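Local atomic coordinates of beta-glucoside kinase (Listeria monocytogenes, PDB entry 4HTL), a protein that catalyses the ATP-dependent phosphorylation of cellobiose to cellobiose-6'-phosphate and may also regulate transcription of the cellobiose uptake operon. Residues Lys258-Met261 against Glu262-Leu266. Numbering follows the deposited sequence.
Sequences KHHM and ESFGL
Selenomethionine Met261 lies across Phe264 and Leu266 where helix 253-261 gives way to the loop before strand 270-273. Its chain bends at chi2 (-63°) and again at chi3, which brings SE to 3.9 Å from Phe264 CB and leaves the methyl CE 3.9 Å from Leu266 CD2. The Met-aromatic contact with the Phe264 ring is oblique, SE lying 5.2 Å from the ring centroid and 50° off its normal. Cys226 of helix 212-236 also touches this buried side chain, and Leu266 continues onto Ile271. Met261 O accepts two amides: Phe264 N from above its carbonyl plane and Gly265 N nearly end-on, both at 2.8 Å. The Phe264 ring turns its edge to His260 O, which lies in the ring plane 3.5 Å from CD2; Pro164 of the second subunit packs on this phenylalanine.

The other side is wet and looser. One water joins His259 ND1 to Glu262 OE2. A second donates to His260 O (2.6 Å), which also accepts Ser263 N (3.3 Å), and bonds Ser263 OG. Met261 O is thus satisfied by two amides and His260 O by an amide and a water, while Met261, Phe264 and Leu266 make the apolar contacts and exposed Glu262 and Ser263 meet solvent.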
# COMPACT_ATOMS: atom_id res chain seq x y z
N LYS A 258 8.62 -12.28 -14.81
CA LYS A 258 8.53 -13.48 -13.99
C LYS A 258 9.91 -14.10 -13.79
O LYS A 258 10.21 -14.64 -12.73
CB LYS A 258 7.57 -14.51 -14.62
CG LYS A 258 6.09 -14.18 -14.50
CD LYS A 258 5.30 -15.25 -15.22
CE LYS A 258 3.83 -15.01 -15.15
NZ LYS A 258 3.14 -16.03 -15.98
N HIS A 259 10.71 -14.14 -14.86
CA HIS A 259 12.07 -14.68 -14.79
C HIS A 259 12.88 -13.91 -13.75
O HIS A 259 13.46 -14.46 -12.78
CB HIS A 259 12.70 -14.63 -16.18
CG HIS A 259 14.08 -15.19 -16.26
ND1 HIS A 259 14.33 -16.54 -16.35
CD2 HIS A 259 15.30 -14.55 -16.36
CE1 HIS A 259 15.66 -16.71 -16.49
NE2 HIS A 259 16.25 -15.50 -16.50
N HIS A 260 12.90 -12.60 -13.89
CA HIS A 260 13.62 -11.74 -12.96
C HIS A 260 13.14 -11.88 -11.53
O HIS A 260 13.92 -11.84 -10.56
CB HIS A 260 13.51 -10.29 -13.43
CG HIS A 260 14.73 -9.48 -13.18
ND1 HIS A 260 15.82 -9.52 -14.01
CD2 HIS A 260 15.01 -8.55 -12.19
CE1 HIS A 260 16.76 -8.68 -13.54
NE2 HIS A 260 16.26 -8.08 -12.43
N MSE A 261 11.82 -12.03 -11.37
CA MSE A 261 11.19 -12.22 -10.07
C MSE A 261 11.55 -13.52 -9.37
O MSE A 261 11.33 -13.65 -8.17
CB MSE A 261 9.65 -12.12 -10.17
CG MSE A 261 9.10 -10.73 -10.26
SE MSE A 261 9.41 -9.59 -8.73
CE MSE A 261 8.30 -10.38 -7.34
N GLU A 262 12.23 -14.42 -10.04
CA GLU A 262 12.69 -15.65 -9.38
C GLU A 262 13.67 -15.34 -8.24
O GLU A 262 13.79 -16.13 -7.29
CB GLU A 262 13.29 -16.62 -10.41
CG GLU A 262 12.22 -17.14 -11.36
CD GLU A 262 12.67 -18.24 -12.29
OE1 GLU A 262 13.81 -18.65 -12.22
OE2 GLU A 262 11.86 -18.67 -13.15
N SER A 263 14.32 -14.16 -8.30
CA SER A 263 15.25 -13.74 -7.26
C SER A 263 14.54 -13.04 -6.09
O SER A 263 15.19 -12.72 -5.08
CB SER A 263 16.30 -12.83 -7.82
OG SER A 263 17.11 -13.44 -8.80
N PHE A 264 13.22 -12.84 -6.22
CA PHE A 264 12.44 -12.00 -5.29
C PHE A 264 11.30 -12.75 -4.66
O PHE A 264 11.16 -12.75 -3.41
CB PHE A 264 11.97 -10.71 -5.98
CG PHE A 264 13.11 -9.82 -6.37
CD1 PHE A 264 13.58 -8.87 -5.50
CD2 PHE A 264 13.70 -9.91 -7.63
CE1 PHE A 264 14.64 -8.06 -5.83
CE2 PHE A 264 14.76 -9.09 -7.96
CZ PHE A 264 15.24 -8.17 -7.06
N GLY A 265 10.51 -13.36 -5.52
CA GLY A 265 9.43 -14.23 -5.15
C GLY A 265 8.07 -13.58 -5.32
O GLY A 265 7.70 -12.68 -4.59
N LEU A 266 7.32 -14.04 -6.32
CA LEU A 266 5.95 -13.57 -6.50
C LEU A 266 5.01 -13.88 -5.35
O LEU A 266 3.98 -13.23 -5.22
CB LEU A 266 5.36 -14.07 -7.83
CG LEU A 266 5.85 -13.32 -9.08
CD1 LEU A 266 5.59 -14.14 -10.33
CD2 LEU A 266 5.23 -11.91 -9.15
O HOH W 1 12.47 -18.53 -15.91
O HOH W 2 16.53 -11.88 -10.96